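Local coordinates for protein aminotransferase (Psychrobacter arcticus 273-4, PDB 3IF2) that probably transfers amino groups between amino acids and keto acids, possibly valine and pyruvate, using pyridoxal 5'-phosphate as cofactor, at residues Q116-G127 with G157-F168; L274-T284 with T309-T317. All coordinates share one frame; numbering follows the deposited sequence.

Contact 1. Residues Q116-G127 with G157-F168. With PLP (pyridoxal-5'-phosphate), chain C.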
loop_
_atom_site.group_PDB
_atom_site.type_symbol
_atom_site.label_atom_id
_atom_site.label_comp_id
_atom_site.label_asym_id
_atom_site.label_seq_id
_atom_site.Cartn_x
_atom_site.Cartn_y
_atom_site.Cartn_z
ATOM N N GLN A 116 -6.293 0.649 -6.741
ATOM C CA GLN A 116 -5.419 -0.418 -7.272
ATOM C C GLN A 116 -5.144 -1.483 -6.187
ATOM O O GLN A 116 -5.161 -2.693 -6.455
ATOM C CB GLN A 116 -4.089 0.165 -7.764
ATOM C CG GLN A 116 -3.154 -0.838 -8.513
ATOM C CD GLN A 116 -3.715 -1.321 -9.828
ATOM O OE1 GLN A 116 -4.569 -0.661 -10.436
ATOM N NE2 GLN A 116 -3.223 -2.467 -10.290
ATOM N N ASN A 117 -4.892 -1.003 -4.968
ATOM C CA ASN A 117 -4.709 -1.840 -3.787
ATOM C C ASN A 117 -6.005 -2.627 -3.552
ATOM O O ASN A 117 -5.968 -3.826 -3.251
ATOM C CB ASN A 117 -4.367 -0.924 -2.597
ATOM C CG ASN A 117 -3.611 -1.602 -1.488
ATOM O OD1 ASN A 117 -3.821 -1.298 -0.308
ATOM N ND2 ASN A 117 -2.673 -2.450 -1.852
ATOM N N ALA A 118 -7.150 -1.966 -3.733
ATOM C CA ALA A 118 -8.451 -2.638 -3.631
ATOM C C ALA A 118 -8.581 -3.784 -4.656
ATOM O O ALA A 118 -9.048 -4.858 -4.299
ATOM C CB ALA A 118 -9.606 -1.656 -3.772
ATOM N N PHE A 119 -8.134 -3.579 -5.897
ATOM C CA PHE A 119 -8.260 -4.628 -6.924
ATOM C C PHE A 119 -7.291 -5.767 -6.705
ATOM O O PHE A 119 -7.654 -6.911 -6.972
ATOM C CB PHE A 119 -8.159 -4.089 -8.346
ATOM C CG PHE A 119 -9.019 -2.912 -8.577
ATOM C CD1 PHE A 119 -10.386 -2.946 -8.270
ATOM C CD2 PHE A 119 -8.475 -1.738 -9.072
ATOM C CE1 PHE A 119 -11.187 -1.825 -8.470
ATOM C CE2 PHE A 119 -9.254 -0.639 -9.260
ATOM C CZ PHE A 119 -10.617 -0.679 -8.963
ATOM N N PHE A 120 -6.080 -5.465 -6.228
ATOM C CA PHE A 120 -5.118 -6.501 -5.854
ATOM C C PHE A 120 -5.741 -7.412 -4.775
ATOM O O PHE A 120 -5.635 -8.623 -4.866
ATOM C CB PHE A 120 -3.780 -5.912 -5.396
ATOM C CG PHE A 120 -2.823 -6.945 -4.877
ATOM C CD1 PHE A 120 -2.175 -7.803 -5.753
ATOM C CD2 PHE A 120 -2.596 -7.092 -3.517
ATOM C CE1 PHE A 120 -1.297 -8.796 -5.286
ATOM C CE2 PHE A 120 -1.719 -8.074 -3.039
ATOM C CZ PHE A 120 -1.063 -8.922 -3.926
ATOM N N TYR A 121 -6.431 -6.825 -3.799
ATOM C CA TYR A 121 -7.119 -7.625 -2.793
ATOM C C TYR A 121 -8.310 -8.385 -3.385
ATOM O O TYR A 121 -8.326 -9.626 -3.317
ATOM C CB TYR A 121 -7.591 -6.798 -1.577
ATOM C CG TYR A 121 -6.518 -6.131 -0.719
ATOM C CD1 TYR A 121 -5.204 -6.601 -0.643
ATOM C CD2 TYR A 121 -6.871 -5.060 0.104
ATOM C CE1 TYR A 121 -4.262 -5.970 0.185
ATOM C CE2 TYR A 121 -5.963 -4.430 0.928
ATOM C CZ TYR A 121 -4.656 -4.872 0.973
ATOM O OH TYR A 121 -3.765 -4.269 1.815
ATOM N N LEU A 122 -9.267 -7.652 -3.973
ATOM C CA LEU A 122 -10.506 -8.245 -4.483
ATOM C C LEU A 122 -10.307 -9.329 -5.567
ATOM O O LEU A 122 -10.972 -10.365 -5.511
ATOM C CB LEU A 122 -11.507 -7.168 -4.962
ATOM C CG LEU A 122 -12.089 -6.173 -3.930
ATOM C CD1 LEU A 122 -12.845 -5.020 -4.657
ATOM C CD2 LEU A 122 -12.977 -6.877 -2.871
ATOM N N PHE A 123 -9.388 -9.121 -6.514
ATOM C CA PHE A 123 -9.180 -10.112 -7.571
ATOM C C PHE A 123 -8.472 -11.377 -7.079
ATOM O O PHE A 123 -8.733 -12.462 -7.596
ATOM C CB PHE A 123 -8.516 -9.522 -8.813
ATOM C CG PHE A 123 -9.306 -8.410 -9.500
ATOM C CD1 PHE A 123 -10.669 -8.158 -9.262
ATOM C CD2 PHE A 123 -8.685 -7.675 -10.496
ATOM C CE1 PHE A 123 -11.335 -7.134 -9.951
ATOM C CE2 PHE A 123 -9.356 -6.701 -11.191
ATOM C CZ PHE A 123 -10.678 -6.423 -10.923
ATOM N N ASN A 124 -7.601 -11.238 -6.087
ATOM C CA ASN A 124 -6.989 -12.395 -5.415
ATOM C C ASN A 124 -7.908 -13.011 -4.354
ATOM O O ASN A 124 -7.738 -14.174 -3.997
ATOM C CB ASN A 124 -5.618 -12.025 -4.842
ATOM C CG ASN A 124 -4.565 -11.946 -5.913
ATOM O OD1 ASN A 124 -4.206 -12.980 -6.515
ATOM N ND2 ASN A 124 -4.060 -10.748 -6.170
ATOM N N LEU A 125 -8.867 -12.238 -3.851
ATOM C CA LEU A 125 -9.854 -12.730 -2.877
ATOM C C LEU A 125 -10.890 -13.618 -3.561
ATOM O O LEU A 125 -11.332 -14.594 -2.973
ATOM C CB LEU A 125 -10.556 -11.555 -2.173
ATOM C CG LEU A 125 -11.534 -11.820 -1.025
ATOM C CD1 LEU A 125 -10.812 -12.415 0.183
ATOM C CD2 LEU A 125 -12.284 -10.521 -0.638
ATOM N N PHE A 126 -11.267 -13.275 -4.797
ATOM C CA PHE A 126 -12.291 -13.982 -5.551
ATOM C C PHE A 126 -11.807 -14.653 -6.832
ATOM O O PHE A 126 -12.616 -15.123 -7.597
ATOM C CB PHE A 126 -13.408 -12.993 -5.886
ATOM C CG PHE A 126 -14.131 -12.487 -4.690
ATOM C CD1 PHE A 126 -14.927 -13.360 -3.938
ATOM C CD2 PHE A 126 -14.060 -11.130 -4.319
ATOM C CE1 PHE A 126 -15.627 -12.918 -2.812
ATOM C CE2 PHE A 126 -14.756 -10.654 -3.187
ATOM C CZ PHE A 126 -15.539 -11.553 -2.424
ATOM N N GLY A 127 -10.500 -14.704 -7.061
ATOM C CA GLY A 127 -9.940 -15.303 -8.270
ATOM C C GLY A 127 -8.676 -16.074 -7.951
ATOM O O GLY A 127 -7.990 -15.774 -6.967
ATOM N N GLY A 157 -4.818 -1.698 -15.888
ATOM C CA GLY A 157 -4.329 -2.015 -14.530
ATOM C C GLY A 157 -4.872 -3.245 -13.811
ATOM O O GLY A 157 -4.309 -3.647 -12.780
ATOM N N TYR A 158 -5.979 -3.796 -14.299
ATOM C CA TYR A 158 -6.495 -5.054 -13.784
ATOM C C TYR A 158 -5.601 -6.230 -14.178
ATOM O O TYR A 158 -5.447 -7.144 -13.385
ATOM C CB TYR A 158 -7.905 -5.384 -14.315
ATOM C CG TYR A 158 -9.028 -4.414 -13.984
ATOM C CD1 TYR A 158 -9.062 -3.673 -12.787
ATOM C CD2 TYR A 158 -10.132 -4.333 -14.822
ATOM C CE1 TYR A 158 -10.132 -2.795 -12.503
ATOM C CE2 TYR A 158 -11.202 -3.488 -14.539
ATOM C CZ TYR A 158 -11.200 -2.710 -13.399
ATOM O OH TYR A 158 -12.282 -1.882 -13.178
ATOM N N SER A 159 -5.029 -6.181 -15.388
ATOM C CA SER A 159 -4.235 -7.272 -16.023
ATOM C C SER A 159 -3.399 -8.233 -15.194
ATOM O O SER A 159 -3.550 -9.446 -15.312
ATOM C CB SER A 159 -3.259 -6.696 -17.061
ATOM O OG SER A 159 -3.941 -6.073 -18.113
ATOM N N ASP A 160 -2.514 -7.683 -14.371
ATOM C CA ASP A 160 -1.468 -8.485 -13.714
ATOM C C ASP A 160 -1.523 -8.610 -12.194
ATOM O O ASP A 160 -0.537 -9.041 -11.593
ATOM C CB ASP A 160 -0.103 -7.892 -14.148
ATOM C CG ASP A 160 0.123 -7.910 -15.690
ATOM O OD1 ASP A 160 -0.469 -8.734 -16.431
ATOM O OD2 ASP A 160 0.949 -7.097 -16.156
ATOM N N VAL A 161 -2.662 -8.288 -11.570
ATOM C CA VAL A 161 -2.742 -8.312 -10.092
ATOM C C VAL A 161 -2.794 -9.714 -9.467
ATOM O O VAL A 161 -2.532 -9.845 -8.278
ATOM C CB VAL A 161 -3.889 -7.434 -9.518
ATOM C CG1 VAL A 161 -3.774 -5.986 -10.027
ATOM C CG2 VAL A 161 -5.260 -8.017 -9.823
ATOM N N HIS A 162 -3.127 -10.756 -10.232
ATOM C CA HIS A 162 -3.173 -12.109 -9.652
ATOM C C HIS A 162 -1.791 -12.574 -9.183
ATOM O O HIS A 162 -0.789 -12.285 -9.824
ATOM C CB HIS A 162 -3.850 -13.118 -10.575
ATOM C CG HIS A 162 -5.330 -12.926 -10.657
ATOM N ND1 HIS A 162 -5.964 -12.431 -11.780
ATOM C CD2 HIS A 162 -6.298 -13.124 -9.731
ATOM C CE1 HIS A 162 -7.264 -12.366 -11.548
ATOM N NE2 HIS A 162 -7.493 -12.779 -10.310
ATOM N N VAL A 163 -1.756 -13.226 -8.028
ATOM C CA VAL A 163 -0.513 -13.705 -7.419
ATOM C C VAL A 163 0.120 -14.890 -8.193
ATOM O O VAL A 163 1.344 -14.970 -8.265
ATOM C CB VAL A 163 -0.732 -14.028 -5.922
ATOM C CG1 VAL A 163 0.493 -14.629 -5.334
ATOM C CG2 VAL A 163 -1.080 -12.755 -5.162
ATOM N N GLU A 164 -0.700 -15.778 -8.758
ATOM C CA GLU A 164 -0.230 -16.913 -9.580
ATOM C C GLU A 164 -1.033 -16.960 -10.876
ATOM O O GLU A 164 -2.245 -16.986 -10.834
ATOM C CB GLU A 164 -0.327 -18.260 -8.822
ATOM C CG GLU A 164 0.058 -19.503 -9.711
ATOM C CD GLU A 164 0.564 -20.770 -8.953
ATOM O OE1 GLU A 164 0.643 -20.781 -7.706
ATOM O OE2 GLU A 164 0.910 -21.775 -9.629
ATOM N N GLY A 165 -0.355 -16.992 -12.018
ATOM C CA GLY A 165 -1.011 -17.047 -13.324
ATOM C C GLY A 165 -1.796 -15.789 -13.642
ATOM O O GLY A 165 -1.410 -14.688 -13.231
ATOM N N GLN A 166 -2.890 -15.965 -14.378
ATOM C CA GLN A 166 -3.813 -14.879 -14.764
ATOM C C GLN A 166 -5.209 -15.486 -14.873
ATOM O O GLN A 166 -5.390 -16.473 -15.559
ATOM C CB GLN A 166 -3.395 -14.253 -16.087
ATOM C CG GLN A 166 -4.096 -12.935 -16.374
ATOM C CD GLN A 166 -3.839 -12.426 -17.772
ATOM O OE1 GLN A 166 -4.041 -13.154 -18.759
ATOM N NE2 GLN A 166 -3.431 -11.157 -17.874
ATOM N N HIS A 167 -6.180 -14.870 -14.216
ATOM C CA HIS A 167 -7.519 -15.427 -14.046
ATOM C C HIS A 167 -8.628 -14.437 -14.389
ATOM O O HIS A 167 -9.365 -13.964 -13.519
ATOM C CB HIS A 167 -7.638 -15.945 -12.602
ATOM C CG HIS A 167 -6.534 -16.881 -12.223
ATOM N ND1 HIS A 167 -6.505 -18.200 -12.619
ATOM C CD2 HIS A 167 -5.375 -16.663 -11.558
ATOM C CE1 HIS A 167 -5.392 -18.762 -12.182
ATOM N NE2 HIS A 167 -4.692 -17.853 -11.533
ATOM N N PHE A 168 -8.704 -14.104 -15.675
ATOM C CA PHE A 168 -9.769 -13.261 -16.221
ATOM C C PHE A 168 -10.489 -14.021 -17.325
ATOM O O PHE A 168 -9.855 -14.727 -18.092
ATOM C CB PHE A 168 -9.200 -11.966 -16.781
ATOM C CG PHE A 168 -8.699 -11.024 -15.727
ATOM C CD1 PHE A 168 -9.611 -10.381 -14.875
ATOM C CD2 PHE A 168 -7.330 -10.741 -15.588
ATOM C CE1 PHE A 168 -9.173 -9.494 -13.888
ATOM C CE2 PHE A 168 -6.884 -9.848 -14.609
ATOM C CZ PHE A 168 -7.816 -9.228 -13.754
HETATM N N1 PLP C . -10.025 2.479 -11.914
HETATM C C2 PLP C . -9.874 3.034 -13.166
HETATM C C2A PLP C . -10.973 2.820 -14.158
HETATM C C3 PLP C . -8.717 3.788 -13.466
HETATM O O3 PLP C . -8.527 4.360 -14.696
HETATM C C4 PLP C . -7.706 3.946 -12.488
HETATM C C4A PLP C . -6.373 4.524 -12.950
HETATM O O4A PLP C . -5.807 5.429 -12.324
HETATM C C5 PLP C . -7.889 3.352 -11.195
HETATM C C6 PLP C . -9.068 2.624 -10.946
HETATM C C5A PLP C . -6.837 3.425 -10.070
HETATM O O4P PLP C . -6.949 4.574 -9.256
HETATM P P PLP C . -6.164 4.675 -7.861
HETATM O O1P PLP C . -5.315 3.520 -7.385
HETATM O O2P PLP C . -7.293 4.870 -6.907
HETATM O O3P PLP C . -5.300 5.866 -7.994
#
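F123 enters the loop 157-168 from the helix as a hydrophobic wedge. Its CB lies beside V161 CG2 and H162 NE2. Further out, CD2 meets V161 CG2 at 3.5 Å and F168 CZ at 3.7 Å; at the far end CZ sits over one face of the Y158 ring, toward its rim, and CE2 comes to 3.4 Å from Y158 CD1. The planes of F123 and Y158 stand at 73°, an offset edge-to-face pair. Y158 in turn points CE1 at the centre of the F119 face in a T-shaped contact, and F119 CE2 approaches PLP C6 at 3.7 Å. The next residue, N124, clamps the loop with both ends of its amide. OD1 accepts V163 N (2.9 Å) on an in-plane lone pair, while ND2 donates to V161 O (2.8 Å) and to F120 O, which fixes the amide's rotation. A bend at chi2 (66°) turns the Q116 amide to the loop, where NE2 gives G157 O a straight bond of 3.0 Å and also reaches V303 O of the second subunit; Q116 N binds the cofactor phosphate. The helix 115-125 lies against strands 242-245 and 268-273 through F119 and L122, and F123 and F168 both touch I147 of strand 142-149.

Contact 2. Residues L274-T284 with T309-T317. With PLP (pyridoxal-5'-phosphate), chain C.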
loop_
_atom_site.group_PDB
_atom_site.type_symbol
_atom_site.label_atom_id
_atom_site.label_comp_id
_atom_site.label_asym_id
_atom_site.label_seq_id
_atom_site.Cartn_x
_atom_site.Cartn_y
_atom_site.Cartn_z
ATOM N N LEU A 274 -10.146 8.715 -4.323
ATOM C CA LEU A 274 -9.890 10.161 -4.222
ATOM C C LEU A 274 -8.892 10.626 -5.303
ATOM O O LEU A 274 -8.592 11.818 -5.399
ATOM C CB LEU A 274 -9.364 10.538 -2.832
ATOM C CG LEU A 274 -10.251 10.310 -1.608
ATOM C CD1 LEU A 274 -9.545 10.881 -0.338
ATOM C CD2 LEU A 274 -11.609 10.948 -1.822
ATOM N N SER A 275 -8.397 9.703 -6.129
ATOM C CA SER A 275 -7.411 10.040 -7.168
ATOM C C SER A 275 -7.950 10.970 -8.253
ATOM O O SER A 275 -7.332 11.993 -8.575
ATOM C CB SER A 275 -6.860 8.765 -7.812
ATOM O OG SER A 275 -6.236 7.966 -6.843
ATOM N N LYS A 276 -9.139 10.663 -8.738
ATOM C CA LYS A 276 -9.701 11.412 -9.865
ATOM C C LYS A 276 -10.489 12.659 -9.502
ATOM O O LYS A 276 -10.946 13.368 -10.395
ATOM C CB LYS A 276 -10.408 10.445 -10.816
ATOM C CG LYS A 276 -9.538 9.175 -11.175
ATOM C CD LYS A 276 -8.208 9.486 -11.904
ATOM C CE LYS A 276 -7.278 8.278 -11.981
ATOM N NZ LYS A 276 -7.986 7.035 -12.360
ATOM N N ILE A 277 -10.631 12.942 -8.198
ATOM C CA ILE A 277 -11.136 14.237 -7.751
ATOM C C ILE A 277 -9.952 15.206 -7.696
ATOM O O ILE A 277 -10.176 16.396 -7.531
ATOM C CB ILE A 277 -11.962 14.227 -6.394
ATOM C CG1 ILE A 277 -11.115 13.973 -5.134
ATOM C CG2 ILE A 277 -13.055 13.191 -6.467
ATOM C CD1 ILE A 277 -11.898 14.142 -3.817
ATOM N N GLY A 278 -8.720 14.683 -7.797
ATOM C CA GLY A 278 -7.478 15.451 -7.791
ATOM C C GLY A 278 -6.441 15.125 -6.719
ATOM O O GLY A 278 -5.500 15.887 -6.582
ATOM N N LEU A 279 -6.577 14.011 -5.975
ATOM C CA LEU A 279 -5.622 13.626 -4.896
ATOM C C LEU A 279 -4.942 12.257 -5.118
ATOM O O LEU A 279 -4.817 11.462 -4.165
ATOM C CB LEU A 279 -6.334 13.639 -3.538
ATOM C CG LEU A 279 -7.022 14.933 -3.088
ATOM C CD1 LEU A 279 -7.911 14.681 -1.859
ATOM C CD2 LEU A 279 -5.991 16.036 -2.835
ATOM N N PRO A 280 -4.447 11.990 -6.358
ATOM C CA PRO A 280 -3.856 10.687 -6.624
ATOM C C PRO A 280 -2.587 10.416 -5.837
ATOM O O PRO A 280 -2.306 9.253 -5.541
ATOM C CB PRO A 280 -3.559 10.746 -8.118
ATOM C CG PRO A 280 -3.226 12.158 -8.347
ATOM C CD PRO A 280 -4.223 12.892 -7.508
ATOM N N GLY A 281 -1.854 11.472 -5.485
ATOM C CA GLY A 281 -0.621 11.353 -4.724
ATOM C C GLY A 281 -0.802 10.836 -3.314
ATOM O O GLY A 281 0.138 10.305 -2.731
HETATM N N MSE A 282 -2.018 10.991 -2.789
HETATM C CA MSE A 282 -2.393 10.521 -1.455
HETATM C C MSE A 282 -2.737 9.031 -1.364
HETATM O O MSE A 282 -2.733 8.498 -0.254
HETATM C CB MSE A 282 -3.598 11.304 -0.952
HETATM C CG MSE A 282 -3.441 12.816 -0.888
HETATM SE SE MSE A 282 -1.993 13.383 0.253
HETATM C CE MSE A 282 -2.988 14.940 0.873
ATOM N N ARG A 283 -3.086 8.381 -2.482
ATOM C CA ARG A 283 -3.379 6.948 -2.529
ATOM C C ARG A 283 -4.494 6.520 -1.590
ATOM O O ARG A 283 -4.246 5.779 -0.648
ATOM C CB ARG A 283 -2.100 6.101 -2.263
ATOM C CG ARG A 283 -0.801 6.501 -2.987
ATOM C CD ARG A 283 -0.684 6.077 -4.453
ATOM N NE ARG A 283 -1.848 6.466 -5.171
ATOM C CZ ARG A 283 -2.757 5.688 -5.757
ATOM N NH1 ARG A 283 -2.637 4.362 -5.952
ATOM N NH2 ARG A 283 -3.798 6.332 -6.246
ATOM N N THR A 284 -5.721 6.975 -1.859
ATOM C CA THR A 284 -6.903 6.595 -1.044
ATOM C C THR A 284 -7.982 5.939 -1.894
ATOM O O THR A 284 -8.570 6.598 -2.766
ATOM C CB THR A 284 -7.536 7.803 -0.338
ATOM O OG1 THR A 284 -6.505 8.548 0.308
ATOM C CG2 THR A 284 -8.594 7.342 0.679
ATOM N N THR A 309 -3.032 4.338 4.341
ATOM C CA THR A 309 -2.656 5.749 4.407
ATOM C C THR A 309 -3.823 6.585 4.899
ATOM O O THR A 309 -4.975 6.171 4.756
ATOM C CB THR A 309 -2.146 6.214 3.036
ATOM O OG1 THR A 309 -1.358 7.370 3.228
ATOM C CG2 THR A 309 -3.261 6.477 2.077
ATOM N N ARG A 310 -3.549 7.722 5.530
ATOM C CA ARG A 310 -4.666 8.544 6.024
ATOM C C ARG A 310 -4.707 10.016 5.670
ATOM O O ARG A 310 -5.717 10.660 5.962
ATOM C CB ARG A 310 -4.884 8.305 7.517
ATOM C CG ARG A 310 -3.781 8.705 8.423
ATOM C CD ARG A 310 -3.981 8.131 9.833
ATOM N NE ARG A 310 -5.229 8.570 10.458
ATOM C CZ ARG A 310 -5.546 8.479 11.755
ATOM N NH1 ARG A 310 -4.691 8.023 12.666
ATOM N NH2 ARG A 310 -6.748 8.906 12.151
ATOM N N PHE A 311 -3.720 10.534 4.957
ATOM C CA PHE A 311 -3.750 11.945 4.708
ATOM C C PHE A 311 -4.784 12.373 3.678
ATOM O O PHE A 311 -5.307 13.506 3.756
ATOM C CB PHE A 311 -2.364 12.579 4.492
ATOM C CG PHE A 311 -2.307 13.931 5.104
ATOM C CD1 PHE A 311 -2.061 14.058 6.489
ATOM C CD2 PHE A 311 -2.681 15.053 4.381
ATOM C CE1 PHE A 311 -2.109 15.311 7.122
ATOM C CE2 PHE A 311 -2.727 16.326 4.992
ATOM C CZ PHE A 311 -2.453 16.453 6.366
ATOM N N GLY A 312 -5.084 11.479 2.733
ATOM C CA GLY A 312 -6.154 11.701 1.782
ATOM C C GLY A 312 -7.476 11.794 2.540
ATOM O O GLY A 312 -8.272 12.721 2.307
ATOM N N ALA A 313 -7.679 10.848 3.457
ATOM C CA ALA A 313 -8.822 10.829 4.378
ATOM C C ALA A 313 -8.935 12.144 5.159
ATOM O O ALA A 313 -10.012 12.691 5.292
ATOM C CB ALA A 313 -8.698 9.644 5.367
ATOM N N ALA A 314 -7.806 12.638 5.659
ATOM C CA ALA A 314 -7.773 13.865 6.455
ATOM C C ALA A 314 -8.296 15.062 5.659
ATOM O O ALA A 314 -9.115 15.816 6.175
ATOM C CB ALA A 314 -6.383 14.119 7.008
ATOM N N ILE A 315 -7.861 15.209 4.407
ATOM C CA ILE A 315 -8.352 16.300 3.550
ATOM C C ILE A 315 -9.834 16.126 3.232
ATOM O O ILE A 315 -10.605 17.082 3.369
ATOM C CB ILE A 315 -7.571 16.460 2.179
ATOM C CG1 ILE A 315 -6.382 17.402 2.284
ATOM C CG2 ILE A 315 -8.437 17.162 1.118
ATOM C CD1 ILE A 315 -5.466 17.069 3.304
ATOM N N ALA A 316 -10.209 14.918 2.818
ATOM C CA ALA A 316 -11.550 14.643 2.299
ATOM C C ALA A 316 -12.661 14.596 3.327
ATOM O O ALA A 316 -13.815 14.888 2.975
ATOM C CB ALA A 316 -11.540 13.362 1.473
ATOM N N THR A 317 -12.325 14.261 4.578
ATOM C CA THR A 317 -13.319 14.130 5.671
ATOM C C THR A 317 -14.273 15.338 5.801
ATOM O O THR A 317 -15.475 15.137 5.708
ATOM C CB THR A 317 -12.645 13.739 7.027
ATOM O OG1 THR A 317 -12.081 12.429 6.901
ATOM C CG2 THR A 317 -13.624 13.754 8.203
HETATM N N1 PLP C . -10.025 2.479 -11.914
HETATM C C2 PLP C . -9.874 3.034 -13.166
HETATM C C2A PLP C . -10.973 2.820 -14.158
HETATM C C3 PLP C . -8.717 3.788 -13.466
HETATM O O3 PLP C . -8.527 4.360 -14.696
HETATM C C4 PLP C . -7.706 3.946 -12.488
HETATM C C4A PLP C . -6.373 4.524 -12.950
HETATM O O4A PLP C . -5.807 5.429 -12.324
HETATM C C5 PLP C . -7.889 3.352 -11.195
HETATM C C6 PLP C . -9.068 2.624 -10.946
HETATM C C5A PLP C . -6.837 3.425 -10.070
HETATM O O4P PLP C . -6.949 4.574 -9.256
HETATM P P PLP C . -6.164 4.675 -7.861
HETATM O O1P PLP C . -5.315 3.520 -7.385
HETATM O O2P PLP C . -7.293 4.870 -6.907
HETATM O O3P PLP C . -5.300 5.866 -7.994
HETATM O O HOH W 1 -5.726 8.403 2.987
#
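M282, modelled as selenomethionine, reaches the helix through a folded chain: chi1 of -57° sets CG opposite the carbonyl carbon, and the chain then bends at chi2 (-59°) and again at chi3. CE thereby arrives at the edge of the F311 ring, near its plane, 3.5 Å from CD2, the two side chains lying alongside and pointing the same way. The backbones come close here, with M282 CA 5.1 Å from G312 CA, and M282 CB and T284 OG1 both face that glycine's CA. Apolar contacts extend the interface along the helix: L274 CD1 touches A316 CB at 3.7 Å, and L279 CD1 meets I315 CG2 at 3.9 Å, the two side chains lying aslant. Polar linkage is indirect. One water bonds T284 OG1 at 2.8 Å, donates weakly to T309 O and accepts from A313 N, bridging the loop to the first turn of the helix.

The loop itself is the cofactor-binding turn of a class I/II aminotransferase. K276 NZ stands 2.7 Å from PLP O4A, consistent with the lysine that forms the internal aldimine in this family, although the cofactor is modelled as the free aldehyde. S275 OG donates to phosphate O3P at 2.6 Å. R283 meets the same phosphate edge-on, NH1 bonding O1P; the NH2 to O3P distance is too short to be weighed. Its guanidinium is steadied at the neighbouring, NE-bearing edge, in its plane, by P280 O, which takes NE at 2.8 Å with a nearly straight bond (175°) as well as the backbone N of R283, and NH1 has a second acceptor in N305 O of the second subunit. F52 of helix 46-60 packs on both L279 and I315, and F88 of helix 86-100 on L274 and A316, each covering loop and helix together, while the F311 ring meets F311 of the second subunit.

Both contacts are buried, and both reach the second subunit and the same PLP, yet their centres are 23 Å apart and their nearest atoms about 5 Å, without touching. They converge on the phosphate, where Q116 N of contact 1 and R283 NH1 of contact 2 both bond O1P. Strand 268-273 relates them: the helix of contact 1 packs on it, while 274-284 continues from its end. Contact 1 joins helix and loop directly, through an aromatic cluster and amide-to-backbone bonds. In contact 2 the apolar chains are largely aliphatic, the polar link across runs through water, and K276 and R283 turn to the cofactor instead of the partner helix.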